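L-asparaginase 1 (Escherichia coli, PDB 6NXC) catalyses the hydrolysis of L-asparagine to L-aspartate and ammonium, as a cytoplasmic homotetramer whose activity is under allosteric control by L-asparagine. Local coordinates at residues 129-134 and 157-162; 136-141 and 189-194; 241-246 and 274-279; 330-335 and 340-345. The protein carries 1 engineered substitution. One frame throughout, in Å; residues are numbered along the deposited sequence.

Interaction 1 (129-134 and 157-162); sequences GKPVIV and YVAANY
Pro131 and Ala159 bring the two backbones closest, with their CA atoms 5.8 Å apart, where the chain of 129-134 runs against the direction of the helix end of 157-162. Two side chains of 129-134 do the touching. The ring of Pro131 turns its CG to the backbone of Ala159 and meets the carbonyl O at 3.4 Å. The Ala159 methyl is farther off, with CB 4.4 Å from Pro131 CG. Ile133 touches both Val158 and Ala159. Its CG1 sits on the side of the backbone N (chi1 -50°), and the extended chain beyond carries the methyl CD1 to the helix. That methyl lies 3.7 Å from Ala159 N and 3.8 Å from Val158 CG1, with Ala159 CB at 4.0 Å. The side chains of Ile133 and Val158 cross at about a right angle, meeting through CD1 and CG1. The helix closes just beyond. Val158 O accepts from both Asn161 N and Tyr162 N, and Asn161 ND2 turns back to Tyr157 O at 2.9 Å, lying over the centre of the Tyr157 ring. The contact is buried, and its side chains are all apolar, though they also touch backbone N and O of Ala159. It joins strand 132-135 to helix 148-161 within a beta-alpha-beta unit that continues into strand 167-171. Within the sheet, Pro131 and Ile133 bond through their backbones to Phe105, while Val132 and Val134 bond to Thr168.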
# COMPACT_ATOMS: atom_id res chain seq x y z
N GLY B 129 2.83 -21.57 -26.18
CA GLY B 129 4.04 -20.87 -26.65
C GLY B 129 3.77 -19.51 -27.21
O GLY B 129 4.66 -18.97 -27.91
N LYS B 130 2.62 -18.91 -26.81
CA LYS B 130 2.22 -17.57 -27.22
C LYS B 130 1.45 -16.98 -26.06
O LYS B 130 0.91 -17.70 -25.25
CB LYS B 130 1.37 -17.55 -28.50
CG LYS B 130 2.05 -18.22 -29.69
CD LYS B 130 1.25 -18.20 -30.95
CE LYS B 130 1.87 -19.06 -32.03
NZ LYS B 130 1.43 -18.74 -33.38
N PRO B 131 1.43 -15.65 -25.95
CA PRO B 131 0.76 -15.01 -24.83
C PRO B 131 -0.75 -15.12 -25.05
O PRO B 131 -1.34 -14.94 -26.17
CB PRO B 131 1.31 -13.59 -24.92
CG PRO B 131 1.66 -13.41 -26.33
CD PRO B 131 2.18 -14.71 -26.81
N VAL B 132 -1.41 -15.23 -23.90
CA VAL B 132 -2.88 -15.20 -23.78
C VAL B 132 -3.12 -14.29 -22.61
O VAL B 132 -2.65 -14.61 -21.50
CB VAL B 132 -3.47 -16.59 -23.53
CG1 VAL B 132 -4.92 -16.46 -23.31
CG2 VAL B 132 -3.18 -17.62 -24.63
N ILE B 133 -3.78 -13.19 -22.87
CA ILE B 133 -4.01 -12.13 -21.87
C ILE B 133 -5.49 -11.85 -21.75
O ILE B 133 -6.16 -11.44 -22.75
CB ILE B 133 -3.28 -10.84 -22.28
CG1 ILE B 133 -1.80 -11.07 -22.65
CG2 ILE B 133 -3.50 -9.81 -21.21
CD1 ILE B 133 -0.99 -9.78 -22.82
N VAL B 134 -6.03 -12.03 -20.54
CA VAL B 134 -7.43 -11.71 -20.29
C VAL B 134 -7.46 -10.27 -19.76
O VAL B 134 -6.68 -9.96 -18.87
CB VAL B 134 -8.04 -12.73 -19.31
CG1 VAL B 134 -9.51 -12.56 -19.15
CG2 VAL B 134 -7.72 -14.20 -19.70
N TYR B 157 -0.62 -4.21 -26.73
CA TYR B 157 0.81 -3.80 -26.78
C TYR B 157 1.74 -4.76 -26.01
O TYR B 157 2.75 -5.20 -26.56
CB TYR B 157 1.01 -2.39 -26.24
CG TYR B 157 2.42 -1.92 -26.53
CD1 TYR B 157 2.78 -1.44 -27.77
CD2 TYR B 157 3.39 -1.96 -25.53
CE1 TYR B 157 4.06 -0.96 -28.00
CE2 TYR B 157 4.69 -1.52 -25.77
CZ TYR B 157 5.03 -1.03 -27.01
OH TYR B 157 6.31 -0.60 -27.27
N VAL B 158 1.28 -5.28 -24.89
CA VAL B 158 2.00 -6.33 -24.14
C VAL B 158 2.00 -7.63 -24.90
O VAL B 158 3.11 -8.24 -24.99
CB VAL B 158 1.40 -6.50 -22.73
CG1 VAL B 158 2.05 -7.66 -22.06
CG2 VAL B 158 1.65 -5.27 -21.96
N ALA B 159 0.87 -8.05 -25.47
CA ALA B 159 0.87 -9.34 -26.16
C ALA B 159 1.91 -9.30 -27.28
O ALA B 159 2.57 -10.34 -27.52
CB ALA B 159 -0.48 -9.63 -26.75
N ALA B 160 2.05 -8.17 -27.94
CA ALA B 160 2.95 -8.02 -29.11
C ALA B 160 4.42 -7.91 -28.70
O ALA B 160 5.25 -8.37 -29.47
CB ALA B 160 2.55 -6.85 -29.98
N ASN B 161 4.75 -7.36 -27.54
CA ASN B 161 6.10 -6.84 -27.24
C ASN B 161 6.67 -7.57 -26.03
O ASN B 161 7.86 -7.56 -25.91
CB ASN B 161 6.12 -5.34 -27.07
CG ASN B 161 5.84 -4.69 -28.39
OD1 ASN B 161 6.67 -4.71 -29.30
ND2 ASN B 161 4.62 -4.20 -28.56
N TYR B 162 5.86 -8.14 -25.17
CA TYR B 162 6.32 -8.83 -23.92
C TYR B 162 5.64 -10.16 -23.83
O TYR B 162 4.76 -10.36 -23.02
CB TYR B 162 5.97 -8.02 -22.67
CG TYR B 162 6.68 -6.72 -22.70
CD1 TYR B 162 6.20 -5.65 -23.38
CD2 TYR B 162 7.93 -6.60 -22.08
CE1 TYR B 162 6.94 -4.50 -23.53
CE2 TYR B 162 8.63 -5.43 -22.14
CZ TYR B 162 8.14 -4.38 -22.85
OH TYR B 162 8.82 -3.23 -22.94

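Interaction 2 (136-141 and 189-194); sequences GSQIPL and FDAFAS
Ile139 and Phe189 cross obliquely, with the isoleucine methyl CD1 at the far end of the phenylalanine ring. The methyl is 3.7 Å from Phe189 CZ and 3.8 Å from Phe189 CE1. The CB of Phe189 points away from the loop, but its ring turns back to it. CG lies beside the backbone N (chi1 -70°), and the ring lies alongside 136-141. Gln138 CB also approaches this ring, more loosely, at 4.5 Å from Phe189 CD1. The rest of Gln138 folds away from the ring. Its chain is bent at chi2 (-86°), which sets the amide end against the methyl of Ala191, with NE2 3.6 Å from Ala191 CB. The amide is thus packed on carbon, but NE2 is satisfied by Gly188 O and Ala186 O, and OE1 bonds weakly to Thr111 OG1. Segment 136-141 is the loop that follows strand 132-135 in the N-terminal alpha/beta domain. It lies close to the active site: the Ile139 side chain is about 5 Å from that of the catalytic Thr34, and the side chain of Gln138 is about 3 Å from that of substrate-binding Thr111. Asp190, the centre of an inverse gamma turn, lies between Phe189 and Ala191, which both meet this loop. Inside the loop, Ser137 OG donates to Ile139 O at 3.0 Å from well above the carbonyl plane. Gly204 of a second subunit packs on both Ile139 and Phe189.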
# COMPACT_ATOMS: atom_id res chain seq x y z
N GLY B 136 -10.45 -6.51 -19.51
CA GLY B 136 -11.78 -5.94 -19.61
C GLY B 136 -11.80 -4.62 -18.90
O GLY B 136 -10.79 -3.90 -18.99
N SER B 137 -12.99 -4.21 -18.46
CA SER B 137 -13.06 -2.90 -17.83
C SER B 137 -14.19 -2.85 -16.85
O SER B 137 -15.14 -3.67 -16.88
CB SER B 137 -13.25 -1.82 -18.87
OG SER B 137 -14.43 -2.06 -19.56
N GLN B 138 -14.00 -2.00 -15.90
CA GLN B 138 -14.99 -1.77 -14.85
C GLN B 138 -16.09 -0.84 -15.37
O GLN B 138 -17.17 -0.85 -14.78
CB GLN B 138 -14.37 -1.11 -13.62
CG GLN B 138 -13.49 -2.03 -12.84
CD GLN B 138 -14.26 -2.86 -11.83
OE1 GLN B 138 -15.06 -3.71 -12.27
NE2 GLN B 138 -14.02 -2.62 -10.54
N ILE B 139 -15.81 0.02 -16.30
CA ILE B 139 -16.80 0.95 -16.95
C ILE B 139 -16.81 0.62 -18.44
O ILE B 139 -15.75 0.60 -19.10
CB ILE B 139 -16.35 2.42 -16.69
CG1 ILE B 139 -16.43 2.76 -15.18
CG2 ILE B 139 -17.15 3.43 -17.50
CD1 ILE B 139 -16.03 4.14 -14.88
N PRO B 140 -17.98 0.56 -19.06
CA PRO B 140 -18.07 0.36 -20.52
C PRO B 140 -17.41 1.39 -21.41
O PRO B 140 -17.38 2.52 -21.06
CB PRO B 140 -19.58 0.43 -20.77
CG PRO B 140 -20.17 -0.01 -19.45
CD PRO B 140 -19.28 0.58 -18.37
N LEU B 141 -16.85 0.96 -22.55
CA LEU B 141 -16.17 1.85 -23.51
C LEU B 141 -17.13 2.98 -23.92
O LEU B 141 -16.68 4.12 -24.13
CB LEU B 141 -15.74 0.91 -24.64
CG LEU B 141 -14.55 1.30 -25.49
CD1 LEU B 141 -13.26 1.34 -24.69
CD2 LEU B 141 -14.40 0.32 -26.64
N PHE B 189 -10.87 0.88 -10.01
CA PHE B 189 -10.16 0.55 -11.24
C PHE B 189 -9.07 -0.50 -11.01
O PHE B 189 -8.66 -1.08 -11.98
CB PHE B 189 -9.59 1.81 -11.86
CG PHE B 189 -10.60 2.75 -12.44
CD1 PHE B 189 -11.47 2.32 -13.45
CD2 PHE B 189 -10.82 4.01 -11.94
CE1 PHE B 189 -12.42 3.17 -13.99
CE2 PHE B 189 -11.77 4.85 -12.48
CZ PHE B 189 -12.58 4.46 -13.48
N ASP B 190 -8.41 -0.51 -9.85
CA ASP B 190 -7.46 -1.64 -9.49
C ASP B 190 -8.30 -2.84 -9.02
O ASP B 190 -8.13 -3.29 -7.92
CB ASP B 190 -6.54 -1.12 -8.36
CG ASP B 190 -7.29 -0.69 -7.09
OD1 ASP B 190 -8.52 -0.37 -7.15
OD2 ASP B 190 -6.68 -0.72 -6.01
N ALA B 191 -9.18 -3.38 -9.83
CA ALA B 191 -10.17 -4.38 -9.38
C ALA B 191 -9.48 -5.66 -8.95
O ALA B 191 -9.97 -6.41 -8.13
CB ALA B 191 -11.06 -4.61 -10.57
N PHE B 192 -8.36 -5.98 -9.62
CA PHE B 192 -7.76 -7.34 -9.46
C PHE B 192 -6.54 -7.25 -8.53
O PHE B 192 -5.74 -6.32 -8.67
CB PHE B 192 -7.43 -7.91 -10.83
CG PHE B 192 -8.68 -8.32 -11.58
CD1 PHE B 192 -9.30 -9.49 -11.27
CD2 PHE B 192 -9.28 -7.46 -12.46
CE1 PHE B 192 -10.48 -9.91 -11.88
CE2 PHE B 192 -10.50 -7.81 -13.00
CZ PHE B 192 -11.11 -9.00 -12.68
N ALA B 193 -6.25 -8.33 -7.83
CA ALA B 193 -4.96 -8.49 -7.18
C ALA B 193 -4.44 -9.90 -7.41
O ALA B 193 -5.23 -10.81 -7.81
CB ALA B 193 -5.17 -8.17 -5.75
N SER B 194 -3.20 -10.06 -7.04
CA SER B 194 -2.44 -11.33 -7.06
C SER B 194 -1.87 -11.47 -5.64
O SER B 194 -0.78 -11.07 -5.38
CB SER B 194 -1.41 -11.19 -8.09
OG SER B 194 -0.66 -12.33 -8.08

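Interaction 3 (241-246 and 274-279); sequences ISADVV and LQELQE
The backbone bond from Gln278 N to Leu274 O, 2.8 Å long, belongs to the helix that presents Glu276 and Leu277 to Val246 of the neighbouring helix. Glu279 N makes the matching bond to Gln275 O. Across the groove, Val246 and Glu276 carry most of the contact. Their side chains slide past each other in opposite directions. Val246 CG1 lies 3.6 Å from Glu276 CB, and the same methyl meets Leu277 CD2 at 4.1 Å. Glu276 thus packs through its carbon chain. Glu276 CG comes to 3.7 Å from Ala243 O. A bend at chi2 (-45°) then turns the carboxylate away from Val246. Ser242 caps the first helix, with a weak bond from Asp244 N to Ser242 OG. The two helices, 243-250 and 271-282, follow successive strands of the parallel sheet of the C-terminal domain and pack side by side. Phe273 also packs on Val246, and Leu250 on Glu276. The acid end has less favourable company. Glu276 OE1 lies 3.2 Å from Glu279 OE1, and both are acceptors. Glu279 forms a salt bridge to Arg283, whereas Glu276 has a long, weak ion pair with Arg247. Two full negative charges at that spacing would repel, so a shared proton is plausible in crystals at pH 4. The helix-helix contact rests mainly on carbon groups, with the acid groups lying to one side of it.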
# COMPACT_ATOMS: atom_id res chain seq x y z
N ILE B 241 -21.27 -23.27 11.90
CA ILE B 241 -21.49 -24.22 10.78
C ILE B 241 -21.79 -25.64 11.37
O ILE B 241 -21.02 -26.05 12.20
CB ILE B 241 -20.26 -24.26 9.87
CG1 ILE B 241 -20.61 -25.06 8.62
CG2 ILE B 241 -18.98 -24.73 10.53
CD1 ILE B 241 -19.60 -24.99 7.53
N SER B 242 -22.73 -26.42 10.82
CA SER B 242 -22.98 -27.82 11.31
C SER B 242 -22.38 -28.89 10.39
O SER B 242 -22.32 -28.66 9.21
CB SER B 242 -24.44 -28.07 11.52
OG SER B 242 -25.15 -27.87 10.30
N ALA B 243 -22.10 -30.08 10.95
CA ALA B 243 -22.05 -31.41 10.27
C ALA B 243 -23.06 -31.56 9.09
O ALA B 243 -22.73 -32.12 8.00
CB ALA B 243 -22.21 -32.40 11.37
N ASP B 244 -24.25 -30.96 9.19
CA ASP B 244 -25.35 -31.11 8.20
C ASP B 244 -24.94 -30.51 6.86
O ASP B 244 -25.43 -31.02 5.80
CB ASP B 244 -26.66 -30.51 8.74
CG ASP B 244 -27.43 -31.42 9.71
OD1 ASP B 244 -26.85 -32.44 10.18
OD2 ASP B 244 -28.60 -31.12 9.99
N VAL B 245 -24.06 -29.49 6.87
CA VAL B 245 -23.59 -28.85 5.59
C VAL B 245 -22.79 -29.90 4.79
O VAL B 245 -23.08 -30.12 3.59
CB VAL B 245 -22.80 -27.54 5.83
CG1 VAL B 245 -22.31 -26.95 4.52
CG2 VAL B 245 -23.62 -26.52 6.62
N VAL B 246 -21.80 -30.53 5.42
CA VAL B 246 -21.01 -31.62 4.77
C VAL B 246 -21.94 -32.77 4.37
O VAL B 246 -21.78 -33.31 3.27
CB VAL B 246 -19.90 -32.13 5.68
CG1 VAL B 246 -18.94 -33.06 4.92
CG2 VAL B 246 -19.16 -30.99 6.32
N LEU B 274 -15.53 -33.79 11.57
CA LEU B 274 -14.33 -34.57 11.17
C LEU B 274 -14.76 -35.92 10.61
O LEU B 274 -14.16 -36.39 9.60
CB LEU B 274 -13.34 -34.73 12.33
CG LEU B 274 -12.56 -33.47 12.73
CD1 LEU B 274 -11.80 -33.63 14.05
CD2 LEU B 274 -11.60 -33.07 11.61
N GLN B 275 -15.75 -36.54 11.23
CA GLN B 275 -16.32 -37.81 10.75
C GLN B 275 -16.99 -37.60 9.38
O GLN B 275 -16.70 -38.45 8.54
CB GLN B 275 -17.28 -38.44 11.78
CG GLN B 275 -16.55 -39.19 12.90
CD GLN B 275 -17.58 -39.89 13.77
OE1 GLN B 275 -18.27 -39.25 14.54
NE2 GLN B 275 -17.70 -41.19 13.60
N GLU B 276 -17.81 -36.55 9.17
CA GLU B 276 -18.48 -36.27 7.86
C GLU B 276 -17.36 -36.03 6.83
O GLU B 276 -17.48 -36.50 5.64
CB GLU B 276 -19.45 -35.07 7.82
CG GLU B 276 -20.79 -35.23 8.53
CD GLU B 276 -21.47 -36.57 8.26
OE1 GLU B 276 -21.63 -36.94 7.04
OE2 GLU B 276 -21.81 -37.27 9.27
N LEU B 277 -16.30 -35.35 7.22
CA LEU B 277 -15.19 -35.10 6.24
C LEU B 277 -14.47 -36.38 5.89
O LEU B 277 -14.10 -36.60 4.71
CB LEU B 277 -14.16 -34.08 6.76
CG LEU B 277 -14.72 -32.67 6.80
CD1 LEU B 277 -13.78 -31.77 7.57
CD2 LEU B 277 -14.95 -32.20 5.37
N GLN B 278 -14.16 -37.18 6.90
CA GLN B 278 -13.52 -38.46 6.67
C GLN B 278 -14.44 -39.37 5.83
O GLN B 278 -13.92 -40.11 5.04
CB GLN B 278 -13.18 -39.07 8.02
CG GLN B 278 -12.69 -40.51 7.91
CD GLN B 278 -11.26 -40.60 8.34
OE1 GLN B 278 -10.97 -40.83 9.52
NE2 GLN B 278 -10.37 -40.36 7.38
N GLU B 279 -15.76 -39.33 6.06
CA GLU B 279 -16.74 -40.12 5.25
C GLU B 279 -16.55 -39.68 3.79
O GLU B 279 -16.64 -40.49 2.88
CB GLU B 279 -18.16 -39.88 5.77
CG GLU B 279 -19.22 -40.66 4.98
CD GLU B 279 -20.69 -40.44 5.32
OE1 GLU B 279 -21.01 -40.00 6.46
OE2 GLU B 279 -21.54 -40.74 4.43

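Interaction 4 (330-335 and 340-345); sequences HYLLSQ and ETIRKA
Leu332 and Ile342 both place their CG or CG1 branch opposite the carbonyl carbon (chi1 -73° and -64°), which sends the two side chains toward the facing helix. They overlap alongside one another. Leu332 CB meets Ile342 CG2 at 4.0 Å, and the far methyl of the isoleucine reaches back to the other backbone, with Ile342 CD1 3.8 Å from Leu332 O. Leu332 in turn straddles the small side chain of Ala345: its CD1 and CD2 lie 3.8 and 3.9 Å from Ala345 CB. Leu333 adds a methyl from one side, with CD2 4.0 Å from Ile342 CD1, its chain at about a right angle to that of Ile342. Polar side chains at this end of the segment fold back onto the backbone. Ser334 OG donates to His330 O at 2.6 Å, and Gln335 NE2 donates to Tyr331 O at 2.8 Å, while Gln335 CG lies over one face of the Tyr331 ring. Leu337, from the short link between the helices, also touches Leu332. Helices 322-333 and 339-346 run in broadly opposite directions, and their leucine, isoleucine and alanine side chains form the apolar seam of a helix-loop-helix hairpin in the C-terminal domain.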
# COMPACT_ATOMS: atom_id res chain seq x y z
N HIS B 330 -11.65 -28.96 -11.63
CA HIS B 330 -12.37 -29.15 -12.93
C HIS B 330 -11.42 -29.79 -13.89
O HIS B 330 -11.77 -30.84 -14.56
CB HIS B 330 -12.92 -27.88 -13.55
CG HIS B 330 -14.26 -27.53 -12.94
ND1 HIS B 330 -15.44 -28.00 -13.49
CD2 HIS B 330 -14.62 -26.70 -11.96
CE1 HIS B 330 -16.43 -27.53 -12.77
NE2 HIS B 330 -15.96 -26.71 -11.87
N TYR B 331 -10.17 -29.28 -13.94
CA TYR B 331 -9.19 -29.82 -14.89
C TYR B 331 -8.81 -31.28 -14.54
O TYR B 331 -8.95 -32.16 -15.39
CB TYR B 331 -7.95 -28.89 -14.90
CG TYR B 331 -6.72 -29.54 -15.48
CD1 TYR B 331 -6.61 -29.80 -16.81
CD2 TYR B 331 -5.67 -29.87 -14.67
CE1 TYR B 331 -5.48 -30.37 -17.37
CE2 TYR B 331 -4.54 -30.48 -15.19
CZ TYR B 331 -4.46 -30.75 -16.54
OH TYR B 331 -3.33 -31.34 -16.96
N LEU B 332 -8.45 -31.54 -13.30
CA LEU B 332 -7.94 -32.87 -12.93
C LEU B 332 -9.09 -33.89 -12.96
O LEU B 332 -8.81 -35.02 -13.46
CB LEU B 332 -7.32 -32.78 -11.53
CG LEU B 332 -5.98 -32.08 -11.46
CD1 LEU B 332 -5.64 -31.84 -10.02
CD2 LEU B 332 -4.85 -32.84 -12.18
N LEU B 333 -10.32 -33.58 -12.51
CA LEU B 333 -11.43 -34.57 -12.54
C LEU B 333 -11.79 -34.88 -13.99
O LEU B 333 -12.39 -35.90 -14.21
CB LEU B 333 -12.67 -34.00 -11.86
CG LEU B 333 -12.56 -33.76 -10.36
CD1 LEU B 333 -13.69 -32.98 -9.77
CD2 LEU B 333 -12.49 -35.08 -9.70
N SER B 334 -11.54 -33.97 -14.91
CA SER B 334 -11.90 -34.16 -16.35
C SER B 334 -10.81 -34.98 -17.03
O SER B 334 -11.01 -35.28 -18.25
CB SER B 334 -12.07 -32.80 -17.05
OG SER B 334 -13.09 -32.03 -16.43
N GLN B 335 -9.68 -35.27 -16.38
CA GLN B 335 -8.51 -35.97 -17.04
C GLN B 335 -8.61 -37.46 -16.70
O GLN B 335 -9.50 -37.91 -15.95
CB GLN B 335 -7.12 -35.42 -16.69
CG GLN B 335 -6.76 -33.96 -17.03
CD GLN B 335 -7.45 -33.42 -18.28
OE1 GLN B 335 -7.02 -33.82 -19.36
NE2 GLN B 335 -8.49 -32.53 -18.17
N GLU B 340 -6.36 -41.02 -6.10
CA GLU B 340 -5.08 -40.83 -5.37
C GLU B 340 -4.21 -39.87 -6.16
O GLU B 340 -3.61 -38.95 -5.51
CB GLU B 340 -4.32 -42.15 -5.17
CG GLU B 340 -2.89 -41.97 -4.72
CD GLU B 340 -2.07 -43.26 -4.70
OE1 GLU B 340 -2.69 -44.32 -4.45
OE2 GLU B 340 -0.84 -43.21 -4.99
N THR B 341 -4.21 -39.96 -7.50
CA THR B 341 -3.36 -39.10 -8.34
C THR B 341 -3.91 -37.67 -8.32
O THR B 341 -3.09 -36.76 -8.34
CB THR B 341 -3.26 -39.57 -9.79
OG1 THR B 341 -2.73 -40.90 -9.80
CG2 THR B 341 -2.39 -38.67 -10.61
N ILE B 342 -5.23 -37.51 -8.37
CA ILE B 342 -5.82 -36.14 -8.23
C ILE B 342 -5.42 -35.49 -6.89
O ILE B 342 -5.05 -34.26 -6.88
CB ILE B 342 -7.34 -36.17 -8.46
CG1 ILE B 342 -7.58 -36.61 -9.90
CG2 ILE B 342 -7.91 -34.82 -8.19
CD1 ILE B 342 -9.00 -36.94 -10.20
N ARG B 343 -5.47 -36.25 -5.80
CA ARG B 343 -5.18 -35.71 -4.47
C ARG B 343 -3.75 -35.24 -4.49
O ARG B 343 -3.44 -34.21 -3.87
CB ARG B 343 -5.47 -36.71 -3.33
CG ARG B 343 -6.96 -36.94 -3.07
CD ARG B 343 -7.24 -38.10 -2.09
NE ARG B 343 -8.67 -38.12 -1.80
CZ ARG B 343 -9.42 -39.22 -1.62
NH1 ARG B 343 -8.86 -40.42 -1.58
NH2 ARG B 343 -10.71 -39.12 -1.34
N LYS B 344 -2.85 -36.06 -5.05
CA LYS B 344 -1.41 -35.70 -5.01
C LYS B 344 -1.20 -34.43 -5.86
O LYS B 344 -0.39 -33.58 -5.50
CB LYS B 344 -0.57 -36.88 -5.52
CG LYS B 344 0.80 -36.53 -6.05
CD LYS B 344 1.78 -37.72 -6.07
CE LYS B 344 3.19 -37.32 -5.68
NZ LYS B 344 4.16 -38.40 -5.99
N ALA B 345 -1.82 -34.36 -7.02
CA ALA B 345 -1.60 -33.30 -8.01
C ALA B 345 -2.17 -31.99 -7.44
O ALA B 345 -1.59 -30.90 -7.77
CB ALA B 345 -2.32 -33.59 -9.32

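Overall arrangement
Interactions 1 and 2 lie in the N-terminal domain, with centres 18 Å apart, and interactions 3 and 4 in the C-terminal domain, 22 Å apart. The first pair adjoins along the chain: strand 132-135 of interaction 1 leads into the loop of interaction 2. That loop is the part nearest the active site, and a bound citric acid, probably from the crystallisation liquor, lies about 6 Å from the Gln138 side chain. Strand 192-193 also pairs with strand 182-183, which holds the engineered Ala182 of the allosteric asparagine pocket. In interaction 3, Leu277 lies about 12 Å from Arg260 of that pocket, between side chains. Interactions 1 and 3 are the most distant, 45 Å between centres.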